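Local coordinates for putative aspartyl-tRNA synthetase (Leishmania major, PDB 6OD8), which probably catalyses the ATP-dependent attachment of L-aspartate to tRNA(Asp), releasing AMP and diphosphate, as a class II aminoacyl-tRNA synthetase, at residues A[325-330]-A[471-476]; A[398-403]-A[435-440]; A[225-230]-A[528-533]. One frame throughout, in Å; residues are numbered along the deposited sequence.

Interactions 1 and 2 pack helices on the large mixed sheet of the class II synthetase domain; interaction 3 packs helix 215-237 on helix 530-538, which follows the sheet's strand 523-529. Along the chain, interaction 3 spans the widest loop; interaction 1 falls within it, and interaction 2 within interaction 1. Centres of 1 and 2 are about 15 Å apart. Strand 445-449 separates their strands, and their helices, 325-342 and 427-441, cover opposite faces. The two contacts meet through Arg401, whose NH2 forms a 2.8 Å salt bridge to Asp329 OD1. Interaction 3 lies nearer the chain's centre, its centre about 18 Å from that of interaction 1. Interactions 1 and 3, but not 2, lie within reach of the second subunit.

Interaction 1 (A[325-330]-A[471-476]); sequences YEVLDV and NSYDMF. With EDO (1,2-ethanediol), chain H.
Leu328 and Tyr473 form the centre of a buried, apolar helix-on-sheet contact, in which the first turns of helix 325-342 lie over strand 472-477. The two short segments run nearly parallel, 18° between their directions, with axes 9.5 Å apart. No hydrogen bond joins them; the contact rests on a CH-pi interaction and methyl packing.

Leu328 CD1 sits over the middle of the Tyr473 ring, 3.7 Å from its centroid and only 7° off the ring normal, so the methyl is centred on the face and is about equally far from all six ring carbons. With CG of Leu328 trans to the backbone N (chi1 175°), CD1 is carried over the ring, while CB rests closer to the CE2 side of the same ring, 3.9 Å away. The Tyr473 side chain leaves the strand toward the helix and turns one face of its ring to the leucine. At the far end of the ring the hydroxyl passes at a slant by Val327, whose CG1 is 4.0 Å from Tyr473 OH. Met475, two residues on and facing the helix as well, brings its terminal methyl to Leu328: CE and CD1 are 4.0 Å apart. The leucine methyl is thus shared between an aromatic face and a thioether end.

Further along the helix, Ala331 meets Tyr473, and Phe335 meets Met475; Ile447 of the adjacent strand adds to the cover of Leu328. On the helix side turned from the strand, Asp329 OD2 is hydrogen-bonded to Tyr68 OH of the second subunit. A 1,2-ethanediol, probably from the crystallisation liquor, donates from O2 to the backbone O of Asp329 at 3.1 Å and also binds Ser333 and Ser397. Such alpha/beta layering, a helix aligned along the strands of a largely antiparallel sheet, belongs to the catalytic fold of class II synthetases.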
loop_
_atom_site.group_PDB
_atom_site.type_symbol
_atom_site.label_atom_id
_atom_site.label_comp_id
_atom_site.label_asym_id
_atom_site.label_seq_id
_atom_site.Cartn_x
_atom_site.Cartn_y
_atom_site.Cartn_z
ATOM N N TYR A 325 22.740 8.261 10.526
ATOM C CA TYR A 325 23.072 6.846 10.389
ATOM C C TYR A 325 21.984 5.949 10.970
ATOM O O TYR A 325 21.918 4.773 10.609
ATOM C CB TYR A 325 24.418 6.507 11.059
ATOM C CG TYR A 325 25.628 7.029 10.303
ATOM C CD1 TYR A 325 26.873 7.108 10.915
ATOM C CD2 TYR A 325 25.519 7.452 8.975
ATOM C CE1 TYR A 325 27.972 7.609 10.226
ATOM C CE2 TYR A 325 26.625 7.942 8.273
ATOM C CZ TYR A 325 27.845 8.015 8.912
ATOM O OH TYR A 325 28.948 8.493 8.236
ATOM N N GLU A 326 21.130 6.473 11.863
ATOM C CA GLU A 326 19.993 5.688 12.331
ATOM C C GLU A 326 19.022 5.400 11.191
ATOM O O GLU A 326 18.417 4.317 11.137
ATOM C CB GLU A 326 19.283 6.428 13.466
ATOM C CG GLU A 326 20.191 6.638 14.663
ATOM C CD GLU A 326 19.608 7.615 15.674
ATOM O OE1 GLU A 326 18.381 7.574 15.913
ATOM O OE2 GLU A 326 20.387 8.406 16.227
ATOM N N VAL A 327 18.850 6.377 10.289
ATOM C CA VAL A 327 18.045 6.206 9.078
ATOM C C VAL A 327 18.701 5.212 8.131
ATOM O O VAL A 327 18.051 4.305 7.594
ATOM C CB VAL A 327 17.839 7.558 8.374
ATOM C CG1 VAL A 327 17.039 7.346 7.065
ATOM C CG2 VAL A 327 17.138 8.544 9.301
ATOM N N LEU A 328 20.000 5.384 7.899
ATOM C CA LEU A 328 20.735 4.492 7.026
ATOM C C LEU A 328 20.749 3.068 7.575
ATOM O O LEU A 328 20.656 2.102 6.808
ATOM C CB LEU A 328 22.160 5.053 6.848
ATOM C CG LEU A 328 23.135 4.204 6.056
ATOM C CD1 LEU A 328 22.580 4.000 4.637
ATOM C CD2 LEU A 328 24.501 4.912 6.037
ATOM N N ASP A 329 20.849 2.918 8.899
ATOM C CA ASP A 329 20.752 1.595 9.513
ATOM C C ASP A 329 19.437 0.910 9.137
ATOM O O ASP A 329 19.420 -0.277 8.779
ATOM C CB ASP A 329 20.864 1.705 11.042
ATOM C CG ASP A 329 22.271 2.023 11.535
ATOM O OD1 ASP A 329 23.240 1.987 10.748
ATOM O OD2 ASP A 329 22.401 2.333 12.745
ATOM N N VAL A 330 18.318 1.641 9.231
ATOM C CA VAL A 330 17.014 1.070 8.885
ATOM C C VAL A 330 16.950 0.742 7.400
ATOM O O VAL A 330 16.508 -0.338 7.010
ATOM C CB VAL A 330 15.881 2.026 9.310
ATOM C CG1 VAL A 330 14.559 1.688 8.617
ATOM C CG2 VAL A 330 15.713 1.953 10.851
ATOM N N ASN A 471 24.254 15.807 5.710
ATOM C CA ASN A 471 23.958 14.579 6.433
ATOM C C ASN A 471 23.024 13.736 5.570
ATOM O O ASN A 471 21.840 13.584 5.861
ATOM C CB ASN A 471 23.306 14.909 7.769
ATOM C CG ASN A 471 24.242 15.612 8.714
ATOM O OD1 ASN A 471 25.457 15.481 8.593
ATOM N ND2 ASN A 471 23.682 16.351 9.677
ATOM N N SER A 472 23.587 13.171 4.501
ATOM C CA SER A 472 22.759 12.511 3.492
ATOM C C SER A 472 23.563 11.414 2.806
ATOM O O SER A 472 24.790 11.401 2.866
ATOM C CB SER A 472 22.262 13.515 2.452
ATOM O OG SER A 472 23.339 13.994 1.674
ATOM N N TYR A 473 22.859 10.502 2.133
ATOM C CA TYR A 473 23.528 9.429 1.401
ATOM C C TYR A 473 22.675 9.047 0.194
ATOM O O TYR A 473 21.472 9.320 0.142
ATOM C CB TYR A 473 23.773 8.194 2.299
ATOM C CG TYR A 473 22.463 7.556 2.693
ATOM C CD1 TYR A 473 21.832 6.628 1.854
ATOM C CD2 TYR A 473 21.818 7.928 3.867
ATOM C CE1 TYR A 473 20.589 6.080 2.180
ATOM C CE2 TYR A 473 20.577 7.382 4.215
ATOM C CZ TYR A 473 19.970 6.465 3.370
ATOM O OH TYR A 473 18.744 5.943 3.717
ATOM N N ASP A 474 23.309 8.373 -0.765
ATOM C CA ASP A 474 22.613 7.705 -1.858
ATOM C C ASP A 474 22.935 6.218 -1.797
ATOM O O ASP A 474 24.049 5.832 -1.435
ATOM C CB ASP A 474 23.055 8.225 -3.237
ATOM C CG ASP A 474 22.260 9.430 -3.720
ATOM O OD1 ASP A 474 21.491 10.024 -2.934
ATOM O OD2 ASP A 474 22.434 9.786 -4.910
ATOM N N MET A 475 21.965 5.394 -2.180
ATOM C CA MET A 475 22.170 3.973 -2.419
ATOM C C MET A 475 22.121 3.659 -3.903
ATOM O O MET A 475 21.317 4.219 -4.652
ATOM C CB MET A 475 21.107 3.105 -1.737
ATOM C CG MET A 475 21.035 3.276 -0.255
ATOM S SD MET A 475 19.723 2.231 0.441
ATOM C CE MET A 475 20.440 1.866 2.043
ATOM N N PHE A 476 22.938 2.690 -4.304
ATOM C CA PHE A 476 23.083 2.309 -5.698
ATOM C C PHE A 476 22.874 0.806 -5.842
ATOM O O PHE A 476 23.372 0.013 -5.031
ATOM C CB PHE A 476 24.474 2.699 -6.241
ATOM C CG PHE A 476 24.749 4.188 -6.199
ATOM C CD1 PHE A 476 24.483 4.984 -7.305
ATOM C CD2 PHE A 476 25.265 4.785 -5.054
ATOM C CE1 PHE A 476 24.709 6.354 -7.269
ATOM C CE2 PHE A 476 25.496 6.162 -5.008
ATOM C CZ PHE A 476 25.238 6.948 -6.122
HETATM C C1 EDO H . 22.570 -2.941 8.155
HETATM O O1 EDO H . 22.221 -4.180 8.794
HETATM C C2 EDO H . 22.701 -1.809 9.165
HETATM O O2 EDO H . 21.651 -1.903 10.134
#

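Interaction 2 (A[398-403]-A[435-440]); sequences RMLRIN and KLVKER
Leu400 and Ile402 of strand 400-403 receive a single side chain, Val437 of helix 427-441, in an alpha/beta packing contact near one end of the mixed sheet of the class II synthetase fold. The helix covers the sheet face opposite to that of helix 325-342. In keeping with strand alternation, residues 400 and 402 point to helix 427-441, whereas Arg401 between them leaves on the other face, where its NE forms a salt bridge with Glu332.

Between the segments the contact is purely apolar and small, 85 Å² summed over both sides, and all three touching residues are buried. Leu400 and Val437 reach toward each other and meet methyl to methyl. Ile402 instead passes alongside the valine, running in the opposite direction. The valine, pointing between the two, divides its branches, one for each strand residue. Phe446, from the neighbouring strand 445-449, packs against Leu400 and Val437 alike and widens this hydrophobic layer.

Polar bonds hold each element to other parts of the fold. Main-chain bonds from Leu400 and Ile402 to Ile447 tie strand 400-403 to strand 445-449, and Asn403 OD1 caps the N-terminus of the following helix at Met405 N. On helix 427-441, Lys438 pairs with Asp444, and Arg440 NH2 with Asp386.

The torsions of Val437 fix which methyl goes where: CG1, opposite the backbone N (chi1 165°), lies 3.7 Å from Leu400 CD2, while CG2 stands 4.1 Å from Ile402 CD1.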
loop_
_atom_site.group_PDB
_atom_site.type_symbol
_atom_site.label_atom_id
_atom_site.label_comp_id
_atom_site.label_asym_id
_atom_site.label_seq_id
_atom_site.Cartn_x
_atom_site.Cartn_y
_atom_site.Cartn_z
ATOM N N ARG A 398 26.703 -6.905 6.062
ATOM C CA ARG A 398 27.944 -6.699 5.285
ATOM C C ARG A 398 27.718 -5.774 4.084
ATOM O O ARG A 398 28.204 -6.019 2.970
ATOM C CB ARG A 398 28.534 -8.045 4.839
ATOM C CG ARG A 398 28.880 -8.986 6.005
ATOM C CD ARG A 398 29.649 -10.235 5.548
ATOM N NE ARG A 398 28.905 -11.105 4.625
ATOM C CZ ARG A 398 27.960 -11.962 5.006
ATOM N NH1 ARG A 398 27.635 -12.046 6.290
ATOM N NH2 ARG A 398 27.342 -12.738 4.115
ATOM N N MET A 399 27.000 -4.680 4.317
ATOM C CA MET A 399 26.606 -3.772 3.246
ATOM C C MET A 399 27.534 -2.562 3.198
ATOM O O MET A 399 27.701 -1.853 4.202
ATOM C CB MET A 399 25.138 -3.374 3.412
ATOM C CG MET A 399 24.247 -4.577 3.080
ATOM S SD MET A 399 22.503 -4.375 3.551
ATOM C CE MET A 399 21.965 -3.350 2.243
ATOM N N LEU A 400 28.109 -2.327 2.015
ATOM C CA LEU A 400 29.234 -1.406 1.836
ATOM C C LEU A 400 28.817 0.067 1.880
ATOM O O LEU A 400 27.865 0.478 1.214
ATOM C CB LEU A 400 29.916 -1.702 0.500
ATOM C CG LEU A 400 31.172 -0.915 0.173
ATOM C CD1 LEU A 400 32.245 -1.455 1.091
ATOM C CD2 LEU A 400 31.531 -1.149 -1.292
ATOM N N ARG A 401 29.573 0.862 2.640
ATOM C CA ARG A 401 29.427 2.311 2.731
ATOM C C ARG A 401 30.770 2.919 2.363
ATOM O O ARG A 401 31.794 2.468 2.874
ATOM C CB ARG A 401 29.054 2.755 4.153
ATOM C CG ARG A 401 27.815 2.114 4.732
ATOM C CD ARG A 401 27.531 2.660 6.128
ATOM N NE ARG A 401 26.356 2.026 6.732
ATOM C CZ ARG A 401 25.880 2.336 7.934
ATOM N NH1 ARG A 401 26.474 3.283 8.658
ATOM N NH2 ARG A 401 24.815 1.696 8.414
ATOM N N ILE A 402 30.773 3.906 1.460
ATOM C CA ILE A 402 31.978 4.650 1.099
ATOM C C ILE A 402 31.634 6.127 1.211
ATOM O O ILE A 402 30.610 6.572 0.681
ATOM C CB ILE A 402 32.494 4.318 -0.320
ATOM C CG1 ILE A 402 32.729 2.813 -0.477
ATOM C CG2 ILE A 402 33.815 5.073 -0.621
ATOM C CD1 ILE A 402 33.166 2.411 -1.879
ATOM N N ASN A 403 32.469 6.866 1.927
ATOM C CA ASN A 403 32.323 8.314 1.977
ATOM C C ASN A 403 32.401 8.902 0.570
ATOM O O ASN A 403 33.192 8.452 -0.269
ATOM C CB ASN A 403 33.422 8.898 2.869
ATOM C CG ASN A 403 33.466 10.388 2.810
ATOM O OD1 ASN A 403 34.192 10.970 2.004
ATOM N ND2 ASN A 403 32.683 11.030 3.653
ATOM N N LYS A 435 30.792 0.136 -11.320
ATOM C CA LYS A 435 31.691 -0.867 -11.884
ATOM C C LYS A 435 32.977 -0.962 -11.072
ATOM O O LYS A 435 33.446 -2.064 -10.761
ATOM C CB LYS A 435 31.999 -0.549 -13.353
ATOM N N LEU A 436 33.565 0.188 -10.720
ATOM C CA LEU A 436 34.757 0.182 -9.871
ATOM C C LEU A 436 34.477 -0.470 -8.522
ATOM O O LEU A 436 35.320 -1.209 -7.993
ATOM C CB LEU A 436 35.279 1.612 -9.675
ATOM C CG LEU A 436 35.821 2.298 -10.931
ATOM C CD1 LEU A 436 36.133 3.793 -10.712
ATOM C CD2 LEU A 436 37.075 1.574 -11.386
ATOM N N VAL A 437 33.300 -0.201 -7.946
ATOM C CA VAL A 437 32.925 -0.819 -6.677
ATOM C C VAL A 437 32.749 -2.323 -6.842
ATOM O O VAL A 437 33.177 -3.111 -5.987
ATOM C CB VAL A 437 31.658 -0.150 -6.115
ATOM C CG1 VAL A 437 31.045 -1.010 -4.997
ATOM C CG2 VAL A 437 32.005 1.262 -5.609
ATOM N N LYS A 438 32.125 -2.753 -7.943
ATOM C CA LYS A 438 31.938 -4.186 -8.151
ATOM C C LYS A 438 33.280 -4.886 -8.302
ATOM O O LYS A 438 33.506 -5.955 -7.719
ATOM C CB LYS A 438 31.044 -4.429 -9.369
ATOM C CG LYS A 438 30.774 -5.911 -9.704
ATOM C CD LYS A 438 29.967 -6.614 -8.633
ATOM C CE LYS A 438 29.642 -8.069 -9.039
ATOM N NZ LYS A 438 28.791 -8.131 -10.271
ATOM N N GLU A 439 34.196 -4.276 -9.058
ATOM C CA GLU A 439 35.489 -4.897 -9.307
ATOM C C GLU A 439 36.342 -4.949 -8.047
ATOM O O GLU A 439 37.026 -5.946 -7.807
ATOM C CB GLU A 439 36.207 -4.152 -10.431
ATOM C CG GLU A 439 35.478 -4.271 -11.769
ATOM C CD GLU A 439 36.151 -3.508 -12.904
ATOM O OE1 GLU A 439 37.073 -2.707 -12.628
ATOM O OE2 GLU A 439 35.747 -3.718 -14.075
ATOM N N ARG A 440 36.295 -3.902 -7.216
ATOM C CA ARG A 440 37.143 -3.840 -6.020
ATOM C C ARG A 440 36.568 -4.653 -4.871
ATOM O O ARG A 440 37.286 -5.442 -4.242
ATOM C CB ARG A 440 37.321 -2.395 -5.548
ATOM C CG ARG A 440 38.363 -2.287 -4.416
ATOM C CD ARG A 440 38.639 -0.854 -4.001
ATOM N NE ARG A 440 39.415 -0.763 -2.755
ATOM C CZ ARG A 440 40.721 -0.996 -2.674
ATOM N NH1 ARG A 440 41.390 -1.364 -3.759
ATOM N NH2 ARG A 440 41.360 -0.867 -1.511
#

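Interaction 3 (A[225-230]-A[528-533]); sequences SRVCQY and IGLERV
Val227 and Leu530 pass flank to flank, their side chains running opposite ways, where helix 215-237 meets the start of helix 530-538. Val227 CG1 touches Leu530 CD1 at 3.7 Å, and Val227 CB lies against the same methyl. The leucine, its CG swung opposite the backbone N (chi1 167°), presents both methyls to the first helix: CD1 touches both Val227 and Cys228, and CD2 approaches the sulfur, 3.5 Å from Cys228 SG. One turn on, Val533 comes in obliquely, placing its CG1 3.9 Å from Val227 CG1. Val227 CG1 thus serves both Leu530 and Val533. All four side chains are buried, and no hydrogen bond crosses between the segments. On a side of helix 215-237 turned from the contact, Arg226 NH1 bonds Gln229 OE1 at 2.9 Å, within the guanidinium plane.

The long helix probably corresponds to motif 1 of class II synthetases, and strand 523-529 with helix 530-538 to motif 3. Val312 of strand 310-319 backs Leu530, Ile482 of strand 480-487 backs Val533, and Glu242 and His244 of the second subunit pack on Cys228 and Leu530, so the junction lies between the central sheet and the dimer interface.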
loop_
_atom_site.group_PDB
_atom_site.type_symbol
_atom_site.label_atom_id
_atom_site.label_comp_id
_atom_site.label_asym_id
_atom_site.label_seq_id
_atom_site.Cartn_x
_atom_site.Cartn_y
_atom_site.Cartn_z
ATOM N N SER A 225 4.857 -7.351 -6.590
ATOM C CA SER A 225 4.003 -7.510 -5.423
ATOM C C SER A 225 4.810 -7.928 -4.198
ATOM O O SER A 225 4.557 -7.442 -3.079
ATOM C CB SER A 225 2.908 -8.546 -5.718
ATOM O OG SER A 225 2.085 -8.723 -4.577
ATOM N N ARG A 226 5.763 -8.856 -4.371
ATOM C CA ARG A 226 6.559 -9.296 -3.222
ATOM C C ARG A 226 7.429 -8.168 -2.673
ATOM O O ARG A 226 7.619 -8.075 -1.455
ATOM C CB ARG A 226 7.451 -10.495 -3.587
ATOM C CG ARG A 226 6.719 -11.766 -3.962
ATOM C CD ARG A 226 5.715 -12.248 -2.877
ATOM N NE ARG A 226 5.223 -13.585 -3.207
ATOM C CZ ARG A 226 4.331 -14.270 -2.491
ATOM N NH1 ARG A 226 3.806 -13.749 -1.388
ATOM N NH2 ARG A 226 3.949 -15.482 -2.889
ATOM N N VAL A 227 7.963 -7.298 -3.542
ATOM C CA VAL A 227 8.744 -6.155 -3.032
ATOM C C VAL A 227 7.890 -5.294 -2.100
ATOM O O VAL A 227 8.323 -4.924 -0.996
ATOM C CB VAL A 227 9.326 -5.304 -4.182
ATOM C CG1 VAL A 227 9.960 -4.011 -3.602
ATOM C CG2 VAL A 227 10.358 -6.095 -4.997
ATOM N N CYS A 228 6.675 -4.924 -2.544
ATOM C CA CYS A 228 5.759 -4.180 -1.668
ATOM C C CYS A 228 5.502 -4.930 -0.367
ATOM O O CYS A 228 5.543 -4.352 0.724
ATOM C CB CYS A 228 4.423 -3.917 -2.388
ATOM S SG CYS A 228 4.556 -2.757 -3.774
ATOM N N GLN A 229 5.192 -6.223 -0.475
ATOM C CA GLN A 229 4.904 -7.031 0.707
ATOM C C GLN A 229 6.045 -7.003 1.724
ATOM O O GLN A 229 5.818 -6.806 2.929
ATOM C CB GLN A 229 4.632 -8.459 0.265
ATOM C CG GLN A 229 4.417 -9.404 1.404
ATOM C CD GLN A 229 4.177 -10.822 0.911
ATOM O OE1 GLN A 229 3.861 -11.037 -0.264
ATOM N NE2 GLN A 229 4.339 -11.793 1.800
ATOM N N TYR A 230 7.282 -7.245 1.265
ATOM C CA TYR A 230 8.402 -7.319 2.204
ATOM C C TYR A 230 8.813 -5.937 2.695
ATOM O O TYR A 230 9.216 -5.787 3.856
ATOM C CB TYR A 230 9.582 -8.051 1.552
ATOM C CG TYR A 230 9.214 -9.461 1.142
ATOM C CD1 TYR A 230 8.418 -10.255 1.972
ATOM C CD2 TYR A 230 9.663 -10.007 -0.071
ATOM C CE1 TYR A 230 8.068 -11.547 1.607
ATOM C CE2 TYR A 230 9.331 -11.310 -0.429
ATOM C CZ TYR A 230 8.531 -12.063 0.413
ATOM O OH TYR A 230 8.183 -13.345 0.073
ATOM N N ILE A 528 12.049 5.251 -2.226
ATOM C CA ILE A 528 12.495 4.233 -3.181
ATOM C C ILE A 528 11.458 4.123 -4.289
ATOM O O ILE A 528 10.271 3.966 -3.995
ATOM C CB ILE A 528 12.653 2.837 -2.531
ATOM C CG1 ILE A 528 13.460 2.872 -1.239
ATOM C CG2 ILE A 528 13.207 1.813 -3.533
ATOM C CD1 ILE A 528 13.173 1.644 -0.345
ATOM N N GLY A 529 11.897 4.167 -5.556
ATOM C CA GLY A 529 10.986 3.865 -6.657
ATOM C C GLY A 529 10.717 2.377 -6.826
ATOM O O GLY A 529 11.655 1.581 -6.977
ATOM N N LEU A 530 9.443 1.972 -6.804
ATOM C CA LEU A 530 9.131 0.542 -6.806
ATOM C C LEU A 530 9.506 -0.112 -8.136
ATOM O O LEU A 530 10.188 -1.142 -8.161
ATOM C CB LEU A 530 7.637 0.339 -6.514
ATOM C CG LEU A 530 7.110 -1.080 -6.797
ATOM C CD1 LEU A 530 7.722 -2.048 -5.828
ATOM C CD2 LEU A 530 5.564 -1.100 -6.705
ATOM N N GLU A 531 9.026 0.456 -9.247
ATOM C CA GLU A 531 9.356 -0.075 -10.565
ATOM C C GLU A 531 10.866 -0.074 -10.792
ATOM O O GLU A 531 11.409 -1.023 -11.364
ATOM C CB GLU A 531 8.648 0.744 -11.643
ATOM C CG GLU A 531 7.121 0.772 -11.472
ATOM C CD GLU A 531 6.619 1.923 -10.592
ATOM O OE1 GLU A 531 7.405 2.501 -9.799
ATOM O OE2 GLU A 531 5.432 2.259 -10.735
ATOM N N ARG A 532 11.560 0.984 -10.357
ATOM C CA ARG A 532 13.015 1.030 -10.572
ATOM C C ARG A 532 13.743 -0.019 -9.738
ATOM O O ARG A 532 14.716 -0.620 -10.199
ATOM C CB ARG A 532 13.571 2.426 -10.257
ATOM C CG ARG A 532 13.364 3.435 -11.367
ATOM C CD ARG A 532 14.333 3.189 -12.516
ATOM N NE ARG A 532 15.637 3.813 -12.275
ATOM C CZ ARG A 532 16.749 3.511 -12.942
ATOM N NH1 ARG A 532 16.738 2.573 -13.886
ATOM N NH2 ARG A 532 17.879 4.139 -12.651
ATOM N N VAL A 533 13.296 -0.272 -8.512
ATOM C CA VAL A 533 13.985 -1.300 -7.751
ATOM C C VAL A 533 13.778 -2.674 -8.391
ATOM O O VAL A 533 14.725 -3.457 -8.485
ATOM C CB VAL A 533 13.592 -1.236 -6.254
ATOM C CG1 VAL A 533 12.299 -1.953 -5.952
ATOM C CG2 VAL A 533 14.735 -1.788 -5.399
#